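Long-range contacts in glycerophosphodiester phosphodiesterase (Thermotoga maritima, PDB 1O1Z), which belongs to the glycerophosphodiester phosphodiesterase family, whose members are built on a TIM-barrel fold of parallel strands wrapped in helices: residues A[46-51]-A[106-111]; A[199-204]-A[217-222]. All blocks are in the same frame, centred on the assembly; numbering follows the deposited sequence.

Contact 1: A[46-51]-A[106-111]; sequences LDVRLS and INIEIK
Lys111 folds back over strand 46-50 and makes its way along it atom by atom. Its CB rests over the centre of the Arg49 guanidinium, 3.7 Å from Arg49 CZ, so an aliphatic carbon covers one face of that flat group, whose NH1 is engaged by Glu112. A bend at chi2 (-63°) then turns the chain so that Lys111 CG passes 4.0 Å from Asp47 CB. Lys111 CE continues across the Asp47 carboxylate, 3.5 Å from OD2, and NZ ends in a salt bridge within its own segment, 2.9 Å from Glu109 OE2, which it meets from above the carboxylate plane. Asp47 OD2 is 4.2 Å from Lys111 NZ, near but beyond a salt bridge.

Asp47 and Glu109 lie side by side and point the same way, their carboxylate planes 76° apart. OD2 of Asp47 and OE1 of Glu109 approach to 3.3 Å as two acceptors, while Asp47 OD1 receives a bond from Asn28. On the opposite face of the sheet the contact is apolar: Val48 CG2 touches Ile108 CG2 at 3.6 Å, and Leu46 CD2 meets Ile106 CG2.

Four backbone bonds join the strands, Leu46 and Val48 each donating through N and accepting through O; the straightest runs from Glu109 N to Leu46 O, 2.8 Å. The two are adjacent parallel strands of the TIM barrel, with Asp47 and Glu109 on the inner face and Leu46 and Ile108 packed outward against helix 93-99.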
ATOM      1  N   LEU A  46      -3.122  -2.672   0.934  1.00 10.32           N
ATOM      2  CA  LEU A  46      -3.963  -3.510   0.086  1.00  9.37           C
ATOM      3  C   LEU A  46      -4.121  -2.880  -1.280  1.00 11.88           C
ATOM      4  O   LEU A  46      -3.763  -1.724  -1.477  1.00 12.25           O
ATOM      5  CB  LEU A  46      -5.300  -3.754   0.770  1.00 10.72           C
ATOM      6  CG  LEU A  46      -6.153  -2.547   1.143  1.00 11.49           C
ATOM      7  CD1 LEU A  46      -6.883  -1.957  -0.068  1.00 15.46           C
ATOM      8  CD2 LEU A  46      -7.152  -2.914   2.220  1.00 13.81           C
ATOM      9  N   ASP A  47      -4.669  -3.638  -2.228  1.00 10.54           N
ATOM     10  CA  ASP A  47      -4.757  -3.264  -3.619  1.00  9.79           C
ATOM     11  C   ASP A  47      -6.209  -3.231  -4.055  1.00 11.55           C
ATOM     12  O   ASP A  47      -6.932  -4.163  -3.742  1.00 13.24           O
ATOM     13  CB  ASP A  47      -4.066  -4.329  -4.449  1.00 10.67           C
ATOM     14  CG  ASP A  47      -2.678  -4.597  -3.952  1.00 16.86           C
ATOM     15  OD1 ASP A  47      -2.387  -5.671  -3.351  1.00 13.33           O
ATOM     16  OD2 ASP A  47      -1.828  -3.675  -4.026  1.00 19.37           O
ATOM     17  N   VAL A  48      -6.616  -2.180  -4.779  1.00  8.92           N
ATOM     18  CA  VAL A  48      -8.003  -2.033  -5.203  1.00 10.21           C
ATOM     19  C   VAL A  48      -8.188  -1.910  -6.703  1.00 10.59           C
ATOM     20  O   VAL A  48      -7.380  -1.293  -7.420  1.00 10.65           O
ATOM     21  CB  VAL A  48      -8.741  -0.864  -4.489  1.00 10.78           C
ATOM     22  CG1 VAL A  48      -8.847  -1.127  -3.008  1.00 12.73           C
ATOM     23  CG2 VAL A  48      -8.117   0.488  -4.770  1.00 11.83           C
ATOM     24  N   ARG A  49      -9.313  -2.493  -7.149  1.00 10.81           N
ATOM     25  CA  ARG A  49      -9.727  -2.552  -8.541  1.00  9.43           C
ATOM     26  C   ARG A  49     -11.254  -2.489  -8.598  1.00 10.07           C
ATOM     27  O   ARG A  49     -11.928  -2.561  -7.567  1.00 11.00           O
ATOM     28  CB  ARG A  49      -9.300  -3.879  -9.163  1.00 11.83           C
ATOM     29  CG  ARG A  49      -7.796  -4.043  -9.270  1.00 12.23           C
ATOM     30  CD  ARG A  49      -7.426  -5.348  -9.943  1.00 11.18           C
ATOM     31  NE  ARG A  49      -5.999  -5.412 -10.150  1.00 12.19           N
ATOM     32  CZ  ARG A  49      -5.340  -4.910 -11.173  1.00 12.26           C
ATOM     33  NH1 ARG A  49      -5.957  -4.281 -12.173  1.00 16.06           N
ATOM     34  NH2 ARG A  49      -4.016  -5.061 -11.235  1.00 15.63           N
ATOM     35  N   LEU A  50     -11.791  -2.379  -9.800  1.00  8.87           N
ATOM     36  CA  LEU A  50     -13.246  -2.410  -9.973  1.00 11.39           C
ATOM     37  C   LEU A  50     -13.774  -3.729 -10.492  1.00 10.62           C
ATOM     38  O   LEU A  50     -13.211  -4.357 -11.399  1.00 11.61           O
ATOM     39  CB  LEU A  50     -13.726  -1.376 -10.971  1.00 12.11           C
ATOM     40  CG  LEU A  50     -13.612   0.072 -10.620  1.00 12.55           C
ATOM     41  CD1 LEU A  50     -14.310   0.882 -11.732  1.00 13.74           C
ATOM     42  CD2 LEU A  50     -14.181   0.392  -9.253  1.00 13.99           C
ATOM     43  N   SER A  51     -14.917  -4.114  -9.920  1.00 10.54           N
ATOM     44  CA  SER A  51     -15.713  -5.204 -10.431  1.00  9.98           C
ATOM     45  C   SER A  51     -16.548  -4.724 -11.613  1.00 10.89           C
ATOM     46  O   SER A  51     -16.585  -3.520 -11.936  1.00 11.40           O
ATOM     47  CB  SER A  51     -16.654  -5.714  -9.329  1.00 11.97           C
ATOM     48  OG  SER A  51     -17.593  -4.690  -9.006  1.00 12.95           O
ATOM     49  N   ILE A 106      -4.744   2.281   6.796  1.00  8.94           N
ATOM     50  CA  ILE A 106      -4.928   1.487   5.593  1.00  8.47           C
ATOM     51  C   ILE A 106      -4.294   2.222   4.415  1.00  9.19           C
ATOM     52  O   ILE A 106      -4.701   3.340   4.077  1.00  9.56           O
ATOM     53  CB  ILE A 106      -6.395   1.180   5.290  1.00  9.48           C
ATOM     54  CG1 ILE A 106      -7.061   0.437   6.457  1.00 10.23           C
ATOM     55  CG2 ILE A 106      -6.512   0.323   4.060  1.00  9.87           C
ATOM     56  CD1 ILE A 106      -8.573   0.281   6.280  1.00 13.21           C
ATOM     57  N   ASN A 107      -3.279   1.617   3.839  1.00  9.15           N
ATOM     58  CA  ASN A 107      -2.612   2.112   2.650  1.00  8.03           C
ATOM     59  C   ASN A 107      -3.278   1.436   1.471  1.00  9.55           C
ATOM     60  O   ASN A 107      -3.120   0.249   1.273  1.00  9.76           O
ATOM     61  CB  ASN A 107      -1.116   1.812   2.717  1.00  9.23           C
ATOM     62  CG  ASN A 107      -0.388   2.088   1.459  1.00 11.22           C
ATOM     63  OD1 ASN A 107       0.654   1.467   1.225  1.00 15.60           O
ATOM     64  ND2 ASN A 107      -0.878   3.022   0.639  1.00 10.97           N
ATOM     65  N   ILE A 108      -4.074   2.207   0.734  1.00  9.40           N
ATOM     66  CA  ILE A 108      -4.804   1.713  -0.424  1.00  8.10           C
ATOM     67  C   ILE A 108      -4.008   1.990  -1.676  1.00 10.60           C
ATOM     68  O   ILE A 108      -3.864   3.138  -2.062  1.00  9.67           O
ATOM     69  CB  ILE A 108      -6.175   2.426  -0.503  1.00  9.18           C
ATOM     70  CG1 ILE A 108      -7.008   2.202   0.758  1.00 10.60           C
ATOM     71  CG2 ILE A 108      -6.967   1.988  -1.719  1.00 10.28           C
ATOM     72  CD1 ILE A 108      -8.199   3.116   0.887  1.00 11.34           C
ATOM     73  N   GLU A 109      -3.516   0.940  -2.329  1.00 10.12           N
ATOM     74  CA  GLU A 109      -2.840   1.082  -3.603  1.00  9.46           C
ATOM     75  C   GLU A 109      -3.884   1.003  -4.697  1.00 10.69           C
ATOM     76  O   GLU A 109      -4.565  -0.010  -4.867  1.00 11.33           O
ATOM     77  CB  GLU A 109      -1.732   0.050  -3.825  1.00 12.38           C
ATOM     78  CG  GLU A 109      -1.072   0.285  -5.182  1.00 14.08           C
ATOM     79  CD  GLU A 109       0.004  -0.685  -5.605  1.00 16.03           C
ATOM     80  OE1 GLU A 109       0.499  -1.471  -4.779  1.00 20.39           O
ATOM     81  OE2 GLU A 109       0.335  -0.658  -6.818  1.00 17.46           O
ATOM     82  N   ILE A 110      -3.969   2.066  -5.479  1.00 11.24           N
ATOM     83  CA  ILE A 110      -4.902   2.138  -6.587  1.00 10.49           C
ATOM     84  C   ILE A 110      -4.267   1.440  -7.776  1.00 10.56           C
ATOM     85  O   ILE A 110      -3.254   1.906  -8.315  1.00 11.81           O
ATOM     86  CB  ILE A 110      -5.182   3.589  -6.969  1.00 12.40           C
ATOM     87  CG1 ILE A 110      -5.527   4.456  -5.763  1.00 19.30           C
ATOM     88  CG2 ILE A 110      -6.269   3.597  -8.047  1.00 13.84           C
ATOM     89  CD1 ILE A 110      -6.831   4.184  -5.219  1.00 18.08           C
ATOM     90  N   LYS A 111      -4.872   0.352  -8.244  1.00 10.74           N
ATOM     91  CA  LYS A 111      -4.321  -0.385  -9.370  1.00 10.35           C
ATOM     92  C   LYS A 111      -4.849   0.067 -10.739  1.00 11.43           C
ATOM     93  O   LYS A 111      -4.249  -0.255 -11.772  1.00 15.08           O
ATOM     94  CB  LYS A 111      -4.612  -1.892  -9.187  1.00 11.28           C
ATOM     95  CG  LYS A 111      -3.879  -2.542  -8.034  1.00 13.64           C
ATOM     96  CD  LYS A 111      -2.349  -2.480  -8.258  1.00 22.57           C
ATOM     97  CE  LYS A 111      -1.568  -3.519  -7.510  1.00 31.16           C
ATOM     98  NZ  LYS A 111      -0.090  -3.354  -7.784  1.00 31.32           N
TER

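Contact 2: A[199-204]-A[217-222]; sequences IVIFVW and REIDGV
Asp220 OD1 is gripped twice: Ile201 N reaches it at 2.9 Å in an almost straight bond (172° at the hydrogen), and Arg195 of helix 185-196 adds a salt bridge through NE. The backbone donor uses the anti lone pair of OD1, the one turned away from OD2. The backbone of the same residue returns a bond: Asp220 N donates to Ile201 O at 2.8 Å. Gly221 N adds a weaker bond to that oxygen, so Ile201 O also has two donors. One residue thus clasps the start of strand 200-204 by side chain and backbone at once, while Val200 CG1, placed anti to its own backbone N (chi1 173°), leans on Asp220 CB at 3.6 Å.

Beyond this clasp the segments run on as parallel neighbours, the two strands of a beta-alpha-beta unit whose connecting helix is 209-215, one step in the circuit of a TIM barrel. Val203 N donates to Gly221 O at 3.0 Å, and the same oxygen takes a CA-H contact from Phe202.

The two faces of this pair differ. On one, the Phe202 ring lies obliquely against Gly221, with CD2 3.6 Å from Gly221 CA; no side chain intervenes. The ring also meets that of His176, and the side chain touches Ile14 and Leu16 of strand 14-18. On the other face Val203 and Val222 are paired, CG2 to CG2 4.1 Å. Val203 CG1 also reaches Ile219 CG2 at 3.5 Å, the two side chains crossing at about a right angle, but Val203 is modelled in two conformers, so its side-chain contacts are doubtful in detail. Phe182, from a loop, touches both Val203 and Ile219.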
ATOM      1  N   ILE A 199       8.358  14.793   4.654  1.00 15.16           N
ATOM      2  CA  ILE A 199       7.818  13.676   3.847  1.00 10.97           C
ATOM      3  C   ILE A 199       8.132  12.354   4.536  1.00 12.16           C
ATOM      4  O   ILE A 199       9.237  12.168   5.083  1.00 13.63           O
ATOM      5  CB  ILE A 199       8.351  13.711   2.430  1.00 10.95           C
ATOM      6  CG1 ILE A 199       7.866  14.992   1.737  1.00 20.31           C
ATOM      7  CG2 ILE A 199       7.877  12.476   1.643  1.00 14.37           C
ATOM      8  CD1 ILE A 199       8.670  15.383   0.601  1.00 23.11           C
ATOM      9  N   VAL A 200       7.142  11.469   4.587  1.00 10.74           N
ATOM     10  CA  VAL A 200       7.225  10.187   5.275  1.00  9.54           C
ATOM     11  C   VAL A 200       7.757   9.144   4.306  1.00 12.47           C
ATOM     12  O   VAL A 200       7.273   9.054   3.196  1.00 13.88           O
ATOM     13  CB  VAL A 200       5.821   9.763   5.824  1.00 13.41           C
ATOM     14  CG1 VAL A 200       5.809   8.377   6.386  1.00 18.21           C
ATOM     15  CG2 VAL A 200       5.378  10.763   6.893  1.00 18.51           C
ATOM     16  N   ILE A 201       8.785   8.406   4.704  1.00 10.12           N
ATOM     17  CA  ILE A 201       9.400   7.424   3.822  1.00  9.80           C
ATOM     18  C   ILE A 201       9.008   6.015   4.245  1.00 10.11           C
ATOM     19  O   ILE A 201       9.298   5.610   5.362  1.00  9.74           O
ATOM     20  CB  ILE A 201      10.954   7.552   3.896  1.00 11.55           C
ATOM     21  CG1 ILE A 201      11.429   9.006   3.638  1.00 16.19           C
ATOM     22  CG2 ILE A 201      11.591   6.524   2.973  1.00 14.94           C
ATOM     23  CD1 ILE A 201      11.036   9.586   2.311  1.00 19.83           C
ATOM     24  N   PHE A 202       8.350   5.282   3.352  1.00  9.06           N
ATOM     25  CA  PHE A 202       8.016   3.875   3.551  1.00 10.03           C
ATOM     26  C   PHE A 202       8.881   3.066   2.598  1.00 11.45           C
ATOM     27  O   PHE A 202       9.164   3.491   1.463  1.00 11.76           O
ATOM     28  CB  PHE A 202       6.552   3.566   3.212  1.00 11.59           C
ATOM     29  CG  PHE A 202       5.561   3.991   4.249  1.00 11.87           C
ATOM     30  CD1 PHE A 202       5.052   5.267   4.249  1.00 18.32           C
ATOM     31  CD2 PHE A 202       5.093   3.071   5.208  1.00 14.08           C
ATOM     32  CE1 PHE A 202       4.133   5.673   5.209  1.00 19.13           C
ATOM     33  CE2 PHE A 202       4.177   3.491   6.173  1.00 17.35           C
ATOM     34  CZ  PHE A 202       3.692   4.788   6.148  1.00 16.56           C
ATOM     35  N   VAL A 203       9.318   1.902   3.053  1.00  8.88           N
ATOM     36  CA  VAL A 203       9.998   0.953   2.177  1.00  9.99           C
ATOM     37  C   VAL A 203       9.186  -0.307   1.973  1.00  9.27           C
ATOM     38  O   VAL A 203       8.469  -0.716   2.850  1.00 10.76           O
ATOM     39  CB  VAL A 203      11.423   0.631   2.651  0.65 12.08           C
ATOM     40  CG1 VAL A 203      12.241   1.891   2.664  0.65 14.34           C
ATOM     41  CG2 VAL A 203      11.435  -0.044   3.996  0.65 11.30           C
ATOM     42  N   TRP A 204       9.293  -0.906   0.787  1.00  9.01           N
ATOM     43  CA  TRP A 204       8.569  -2.131   0.452  1.00  9.76           C
ATOM     44  C   TRP A 204       9.391  -3.021  -0.468  1.00 13.02           C
ATOM     45  O   TRP A 204      10.351  -2.559  -1.076  1.00 10.79           O
ATOM     46  CB  TRP A 204       7.263  -1.785  -0.268  1.00 10.94           C
ATOM     47  CG  TRP A 204       7.493  -1.012  -1.568  1.00 10.58           C
ATOM     48  CD1 TRP A 204       7.641   0.327  -1.686  1.00 12.68           C
ATOM     49  CD2 TRP A 204       7.659  -1.549  -2.899  1.00 11.28           C
ATOM     50  NE1 TRP A 204       7.871   0.671  -2.996  1.00 11.10           N
ATOM     51  CE2 TRP A 204       7.874  -0.456  -3.768  1.00 13.12           C
ATOM     52  CE3 TRP A 204       7.628  -2.833  -3.444  1.00 14.07           C
ATOM     53  CZ2 TRP A 204       8.069  -0.604  -5.142  1.00 16.29           C
ATOM     54  CZ3 TRP A 204       7.824  -2.985  -4.815  1.00 18.96           C
ATOM     55  CH2 TRP A 204       8.042  -1.870  -5.647  1.00 18.85           C
ATOM     56  N   ARG A 217      17.045   3.613  10.443  1.00 12.35           N
ATOM     57  CA  ARG A 217      17.241   4.997  10.828  1.00 13.37           C
ATOM     58  C   ARG A 217      16.816   5.969   9.731  1.00 11.46           C
ATOM     59  O   ARG A 217      16.621   7.154  10.008  1.00 14.43           O
ATOM     60  CB  ARG A 217      18.709   5.261  11.184  1.00 15.62           C
ATOM     61  N   GLU A 218      16.688   5.464   8.498  1.00  9.53           N
ATOM     62  CA  GLU A 218      16.377   6.283   7.321  1.00  9.00           C
ATOM     63  C   GLU A 218      14.905   6.311   6.948  1.00 10.32           C
ATOM     64  O   GLU A 218      14.520   7.019   6.016  1.00 12.41           O
ATOM     65  CB  GLU A 218      17.129   5.741   6.104  1.00 10.16           C
ATOM     66  CG  GLU A 218      18.632   5.597   6.291  1.00 14.64           C
ATOM     67  CD  GLU A 218      19.307   6.926   6.510  1.00 14.57           C
ATOM     68  OE1 GLU A 218      18.973   7.888   5.793  1.00 14.65           O
ATOM     69  OE2 GLU A 218      20.176   7.032   7.410  1.00 20.59           O
ATOM     70  N   ILE A 219      14.082   5.506   7.634  1.00  9.62           N
ATOM     71  CA  ILE A 219      12.718   5.306   7.200  1.00  8.35           C
ATOM     72  C   ILE A 219      11.724   5.563   8.327  1.00  9.63           C
ATOM     73  O   ILE A 219      12.040   5.447   9.517  1.00 12.14           O
ATOM     74  CB  ILE A 219      12.484   3.875   6.648  1.00  8.93           C
ATOM     75  CG1 ILE A 219      12.555   2.818   7.744  1.00 10.93           C
ATOM     76  CG2 ILE A 219      13.483   3.565   5.513  1.00 12.69           C
ATOM     77  CD1 ILE A 219      12.283   1.394   7.291  1.00 13.58           C
ATOM     78  N   ASP A 220      10.503   5.852   7.902  1.00  9.21           N
ATOM     79  CA  ASP A 220       9.383   6.054   8.811  1.00  8.50           C
ATOM     80  C   ASP A 220       8.431   4.851   8.888  1.00 10.68           C
ATOM     81  O   ASP A 220       7.667   4.733   9.844  1.00 11.74           O
ATOM     82  CB  ASP A 220       8.607   7.273   8.362  1.00 11.35           C
ATOM     83  CG  ASP A 220       9.439   8.512   8.418  1.00 14.02           C
ATOM     84  OD1 ASP A 220       9.828   9.032   7.340  1.00 13.44           O
ATOM     85  OD2 ASP A 220       9.814   8.967   9.540  1.00 15.84           O
ATOM     86  N   GLY A 221       8.475   3.984   7.887  1.00  9.06           N
ATOM     87  CA  GLY A 221       7.572   2.868   7.789  1.00  9.65           C
ATOM     88  C   GLY A 221       8.094   1.766   6.904  1.00  9.42           C
ATOM     89  O   GLY A 221       8.941   1.975   6.037  1.00  9.57           O
ATOM     90  N   VAL A 222       7.543   0.582   7.140  1.00 10.11           N
ATOM     91  CA  VAL A 222       7.895  -0.618   6.388  1.00  9.20           C
ATOM     92  C   VAL A 222       6.639  -1.367   6.017  1.00 10.07           C
ATOM     93  O   VAL A 222       5.738  -1.502   6.827  1.00 11.12           O
ATOM     94  CB  VAL A 222       8.885  -1.485   7.174  1.00 10.83           C
ATOM     95  CG1 VAL A 222       8.297  -1.944   8.510  1.00 11.07           C
ATOM     96  CG2 VAL A 222       9.341  -2.692   6.326  1.00 13.30           C
TER

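Contacts 1 and 2 are two seams of one continuous barrel sheet, and strand 14-18 stands between them: it pairs in parallel with strand 43-50 of contact 1 and with strand 221-224 of contact 2. Their centres are about 20 Å apart and their nearest atoms about 6 Å, so they do not touch directly. Along the chain they come in series, contact 1 from the early part of the fold and contact 2 from its last strand pair; the ring is closed because strand 221-224, of contact 2, pairs with strand 14-18. The bound sodium ion, at Ser123 and Arg126, belongs to the neighbourhood of contact 1, about 8 Å from the side chain of Ile108.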